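Local coordinates for putative metal-dependent phosphoesterase (Bifidobacterium adolescentis, PDB 3O0F), which is a metal-dependent phosphoesterase of the PHP family that binds AMP beside a cluster of two iron ions and a zinc ion, at residues Q36-G41 and I66-L71; Y92-E97 and V289-R294. All blocks are in the same frame, centred on the assembly; numbering follows the deposited sequence.

Contact 1: residues Q36-G41 and I66-L71. With EDO (1,2-ethanediol), chain G.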
loop_
_atom_site.group_PDB
_atom_site.type_symbol
_atom_site.label_atom_id
_atom_site.label_comp_id
_atom_site.label_asym_id
_atom_site.label_seq_id
_atom_site.Cartn_x
_atom_site.Cartn_y
_atom_site.Cartn_z
ATOM N N GLN A 36 6.234 16.203 7.334
ATOM C CA GLN A 36 4.863 16.345 7.835
ATOM C C GLN A 36 4.565 15.403 9.008
ATOM O O GLN A 36 3.959 15.826 9.985
ATOM C CB GLN A 36 3.850 16.161 6.724
ATOM C CG GLN A 36 3.904 17.321 5.687
ATOM C CD GLN A 36 2.778 17.205 4.637
ATOM O OE1 GLN A 36 2.095 16.190 4.560
ATOM N NE2 GLN A 36 2.576 18.267 3.846
ATOM N N ALA A 37 5.020 14.161 8.926
ATOM C CA ALA A 37 4.816 13.210 10.007
ATOM C C ALA A 37 5.421 13.729 11.322
ATOM O O ALA A 37 4.803 13.613 12.371
ATOM C CB ALA A 37 5.389 11.811 9.641
ATOM N N ARG A 38 6.625 14.307 11.267
ATOM C CA ARG A 38 7.215 14.905 12.451
ATOM C C ARG A 38 6.397 16.053 12.992
ATOM O O ARG A 38 6.101 16.109 14.220
ATOM C CB ARG A 38 8.654 15.362 12.206
ATOM C CG ARG A 38 9.409 15.601 13.550
ATOM C CD ARG A 38 10.849 16.074 13.349
ATOM N NE ARG A 38 11.309 16.868 14.497
ATOM C CZ ARG A 38 11.602 16.368 15.694
ATOM N NH1 ARG A 38 11.505 15.063 15.925
ATOM N NH2 ARG A 38 11.991 17.173 16.670
ATOM N N LYS A 39 6.011 16.960 12.089
ATOM C CA LYS A 39 5.170 18.133 12.437
ATOM C C LYS A 39 3.841 17.761 13.093
ATOM O O LYS A 39 3.346 18.475 13.942
ATOM C CB LYS A 39 4.934 19.023 11.208
ATOM C CG LYS A 39 6.147 19.860 10.877
ATOM C CD LYS A 39 5.981 20.532 9.525
ATOM C CE LYS A 39 7.147 21.417 9.213
ATOM N NZ LYS A 39 6.866 22.267 7.986
ATOM N N LEU A 40 3.312 16.600 12.769
ATOM C CA LEU A 40 2.036 16.149 13.330
ATOM C C LEU A 40 2.234 15.423 14.653
ATOM O O LEU A 40 1.291 14.953 15.233
ATOM C CB LEU A 40 1.333 15.236 12.341
ATOM C CG LEU A 40 0.882 15.920 11.066
ATOM C CD1 LEU A 40 0.228 14.935 10.092
ATOM C CD2 LEU A 40 -0.073 17.048 11.374
ATOM N N GLY A 41 3.477 15.324 15.121
ATOM C CA GLY A 41 3.756 14.725 16.421
ATOM C C GLY A 41 3.767 13.207 16.410
ATOM O O GLY A 41 3.634 12.600 17.454
ATOM N N ILE A 66 15.819 14.947 9.010
ATOM C CA ILE A 66 14.737 15.573 9.797
ATOM C C ILE A 66 14.679 15.031 11.225
ATOM O O ILE A 66 14.189 15.708 12.125
ATOM C CB ILE A 66 13.384 15.428 9.026
ATOM C CG1 ILE A 66 13.444 16.307 7.766
ATOM C CG2 ILE A 66 12.174 15.763 9.876
ATOM C CD1 ILE A 66 12.602 15.774 6.600
ATOM N N GLY A 67 15.184 13.818 11.450
ATOM C CA GLY A 67 15.215 13.236 12.797
ATOM C C GLY A 67 13.872 12.601 13.159
ATOM O O GLY A 67 13.289 12.907 14.196
ATOM N N LEU A 68 13.352 11.742 12.289
ATOM C CA LEU A 68 12.156 10.994 12.594
ATOM C C LEU A 68 12.408 9.568 12.187
ATOM O O LEU A 68 12.721 9.314 11.020
ATOM C CB LEU A 68 10.938 11.532 11.845
ATOM C CG LEU A 68 9.624 10.824 12.160
ATOM C CD1 LEU A 68 9.073 11.281 13.498
ATOM C CD2 LEU A 68 8.662 11.107 11.034
ATOM N N PRO A 69 12.254 8.650 13.130
ATOM C CA PRO A 69 12.353 7.216 12.883
ATOM C C PRO A 69 11.472 6.794 11.719
ATOM O O PRO A 69 10.318 7.236 11.611
ATOM C CB PRO A 69 11.816 6.601 14.183
ATOM C CG PRO A 69 12.000 7.649 15.210
ATOM C CD PRO A 69 11.870 8.944 14.520
ATOM N N LEU A 70 11.983 5.859 10.930
ATOM C CA LEU A 70 11.352 5.403 9.695
ATOM C C LEU A 70 11.303 3.886 9.603
ATOM O O LEU A 70 12.301 3.222 9.859
ATOM C CB LEU A 70 12.184 5.917 8.551
ATOM C CG LEU A 70 11.787 5.504 7.149
ATOM C CD1 LEU A 70 10.497 6.241 6.813
ATOM C CD2 LEU A 70 12.882 5.860 6.183
ATOM N N LEU A 71 10.166 3.329 9.181
ATOM C CA LEU A 71 10.083 1.922 8.781
ATOM C C LEU A 71 10.073 1.845 7.259
ATOM O O LEU A 71 9.410 2.655 6.572
ATOM C CB LEU A 71 8.808 1.299 9.417
ATOM C CG LEU A 71 8.615 -0.075 10.009
ATOM C CD1 LEU A 71 9.648 -0.361 11.086
ATOM C CD2 LEU A 71 7.151 -0.193 10.557
HETATM C C1 EDO G . -1.752 15.503 5.912
HETATM O O1 EDO G . -2.826 14.571 5.551
HETATM C C2 EDO G . -1.481 16.590 4.872
HETATM O O2 EDO G . -0.748 16.092 3.719
#
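A37 and R38, in the last turn of helix 30-39, meet the end of helix 56-66 and the chain that follows it. The A37 methyl faces L68, with CB 3.6 Å from CD2; the same L68 branch lies 3.8 Å from the backbone N of R38. L68 gets there with CG anti to its own N (chi1 -178°), and V34 and V45 touch it too. R38 also starts anti (chi1 -163°) and stays extended as far as NE, passing I66 in the opposite sense. Its CD comes within 3.7 Å of I66 CG2, and the guanidinium ends obliquely near two carbonyls, NH1 being 3.3 Å from G67 O. Q36 leaves the helix on the side away from this seam and touches W262 and L271; its OE1 accepts a 3.0 Å hydrogen bond from O2 of an ethanediol, probably a crystallisation additive, held also by W262 NE1 and L271 N. An alanine here would probably leave that hydroxyl without this acceptor and open a gap beside W262 and L271. G41, with positive phi, ends the helix in a Schellman motif. The contact joins two successive crossover helices, linking parallel strands 15-19 to 44-47 and 44-47 to 70-80, as in the βα units of the PHP fold.

Contact 2: residues Y92-E97 and V289-R294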
loop_
_atom_site.group_PDB
_atom_site.type_symbol
_atom_site.label_atom_id
_atom_site.label_comp_id
_atom_site.label_asym_id
_atom_site.label_seq_id
_atom_site.Cartn_x
_atom_site.Cartn_y
_atom_site.Cartn_z
ATOM N N TYR A 92 12.505 -5.790 5.041
ATOM C CA TYR A 92 13.056 -6.960 4.337
ATOM C C TYR A 92 14.264 -6.533 3.522
ATOM O O TYR A 92 14.458 -5.339 3.268
ATOM C CB TYR A 92 12.002 -7.609 3.455
ATOM C CG TYR A 92 11.458 -6.719 2.401
ATOM C CD1 TYR A 92 12.055 -6.639 1.161
ATOM C CD2 TYR A 92 10.332 -5.949 2.642
ATOM C CE1 TYR A 92 11.550 -5.828 0.180
ATOM C CE2 TYR A 92 9.815 -5.110 1.672
ATOM C CZ TYR A 92 10.413 -5.060 0.447
ATOM O OH TYR A 92 9.901 -4.231 -0.506
ATOM N N ASP A 93 15.076 -7.495 3.100
ATOM C CA ASP A 93 16.248 -7.194 2.261
ATOM C C ASP A 93 15.850 -6.734 0.860
ATOM O O ASP A 93 15.345 -7.519 0.066
ATOM C CB ASP A 93 17.165 -8.408 2.194
ATOM C CG ASP A 93 18.302 -8.253 1.207
ATOM O OD1 ASP A 93 18.530 -7.127 0.656
ATOM O OD2 ASP A 93 18.929 -9.314 0.945
ATOM N N PRO A 94 16.069 -5.453 0.537
ATOM C CA PRO A 94 15.588 -4.968 -0.774
ATOM C C PRO A 94 16.299 -5.574 -1.988
ATOM O O PRO A 94 15.760 -5.561 -3.075
ATOM C CB PRO A 94 15.812 -3.458 -0.691
ATOM C CG PRO A 94 16.960 -3.295 0.220
ATOM C CD PRO A 94 16.795 -4.395 1.270
ATOM N N SER A 95 17.478 -6.126 -1.790
ATOM C CA SER A 95 18.212 -6.761 -2.876
ATOM C C SER A 95 17.836 -8.243 -3.049
ATOM O O SER A 95 18.346 -8.896 -3.931
ATOM C CB SER A 95 19.719 -6.629 -2.605
ATOM O OG SER A 95 20.042 -7.490 -1.520
ATOM N N ASN A 96 16.970 -8.789 -2.203
ATOM C CA ASN A 96 16.538 -10.183 -2.355
ATOM C C ASN A 96 16.011 -10.431 -3.775
ATOM O O ASN A 96 15.158 -9.704 -4.254
ATOM C CB ASN A 96 15.500 -10.517 -1.278
ATOM C CG ASN A 96 14.935 -11.895 -1.429
ATOM O OD1 ASN A 96 13.986 -12.099 -2.199
ATOM N ND2 ASN A 96 15.512 -12.869 -0.688
ATOM N N GLU A 97 16.552 -11.446 -4.457
ATOM C CA GLU A 97 16.294 -11.664 -5.896
ATOM C C GLU A 97 14.851 -12.113 -6.179
ATOM O O GLU A 97 14.294 -11.749 -7.218
ATOM C CB GLU A 97 17.324 -12.677 -6.488
ATOM C CG GLU A 97 17.181 -13.023 -8.020
ATOM C CD GLU A 97 18.202 -14.089 -8.523
ATOM O OE1 GLU A 97 19.410 -13.763 -8.594
ATOM O OE2 GLU A 97 17.810 -15.250 -8.856
ATOM N N VAL A 289 14.767 -7.395 9.096
ATOM C CA VAL A 289 16.157 -7.310 8.764
ATOM C C VAL A 289 16.714 -5.971 9.305
ATOM O O VAL A 289 16.019 -4.939 9.308
ATOM C CB VAL A 289 16.302 -7.344 7.209
ATOM C CG1 VAL A 289 17.707 -7.002 6.763
ATOM C CG2 VAL A 289 15.880 -8.754 6.668
ATOM N N ASP A 290 17.955 -6.006 9.756
ATOM C CA ASP A 290 18.661 -4.794 10.187
ATOM C C ASP A 290 19.160 -4.079 8.946
ATOM O O ASP A 290 20.130 -4.506 8.336
ATOM C CB ASP A 290 19.812 -5.203 11.100
ATOM C CG ASP A 290 20.612 -4.013 11.671
ATOM O OD1 ASP A 290 20.564 -2.867 11.140
ATOM O OD2 ASP A 290 21.300 -4.257 12.689
ATOM N N LEU A 291 18.477 -3.015 8.552
ATOM C CA LEU A 291 18.852 -2.256 7.337
ATOM C C LEU A 291 19.706 -1.023 7.653
ATOM O O LEU A 291 20.051 -0.269 6.748
ATOM C CB LEU A 291 17.584 -1.817 6.568
ATOM C CG LEU A 291 16.756 -2.988 5.986
ATOM C CD1 LEU A 291 15.382 -2.533 5.489
ATOM C CD2 LEU A 291 17.527 -3.741 4.877
ATOM N N ILE A 292 20.011 -0.820 8.935
ATOM C CA ILE A 292 20.832 0.311 9.411
ATOM C C ILE A 292 22.219 0.221 8.799
ATOM O O ILE A 292 22.968 -0.696 9.108
ATOM C CB ILE A 292 20.935 0.309 10.959
ATOM C CG1 ILE A 292 19.573 0.674 11.563
ATOM C CG2 ILE A 292 22.040 1.265 11.452
ATOM C CD1 ILE A 292 19.400 0.236 12.944
ATOM N N GLY A 293 22.533 1.164 7.919
ATOM C CA GLY A 293 23.753 1.115 7.119
ATOM C C GLY A 293 23.560 0.826 5.630
ATOM O O GLY A 293 24.422 1.211 4.838
ATOM N N ARG A 294 22.445 0.179 5.245
ATOM C CA ARG A 294 22.280 -0.424 3.896
ATOM C C ARG A 294 21.226 0.233 2.984
ATOM O O ARG A 294 20.677 1.307 3.278
ATOM C CB ARG A 294 21.944 -1.921 4.033
#
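Two surface loops of the PHP fold, each shaped by an Asx turn, meet here through aliphatic contacts; the nearest backbone pairing is that of V289 with Q91, just before the first loop. V289 sets CG2 against the backbone of 92-97, 4.1 Å from Y92 CA and 3.9 Å from D93 N. The two methyls of L291 both reach the Y92 carbonyl: CD1 is 3.7 Å from Y92 O, while CD2 also slides past the proline ring, 3.7 Å from P94 CD. With CG anti to the carbonyl carbon (chi1 -65°), L291 directs both methyls at this loop. On its syn lone pair D93 OD1 takes S95 OG at 2.7 Å, and from above the carboxylate plane (52° out of it) S95 N, an Asx turn that reinforces the type I turn D93 to N96, closed by N96 N to D93 O. D290 OD1 receives I292 N nearly along its C-O axis at 3.1 Å, an Asx turn overlapping the type II turn L291 to R294. Y92 starts away from the other loop; its ring meets W56 obliquely and packs on I99 and F103, and its OH hydrogen-bonds T74. The contact joins the loop between strand 83-90 and helix 97-124 to the chain leaving helix 278-287, over W56 at the start of helix 56-66.

From the N terminus the chain passes strand 15-19 and enters helix 30-39, at whose end contact 1 opens; after strand 44-47 and helix 56-66 it closes a loop of 24 residues, bringing the ends of the two helices together next to strand 70-80. Strands 70-80 and 83-90 then lead to 92-97, where contact 2 opens. It closes only after 191 further residues, when the chain beyond helix 278-287 returns to this loop near the C terminus. The two loops follow in series, neither nesting nor crossing. Helix 56-66 links them: I66 belongs to contact 1, whereas W56 touches both segments of contact 2. Their centres lie about 21 Å apart and their nearest atoms about 7 Å.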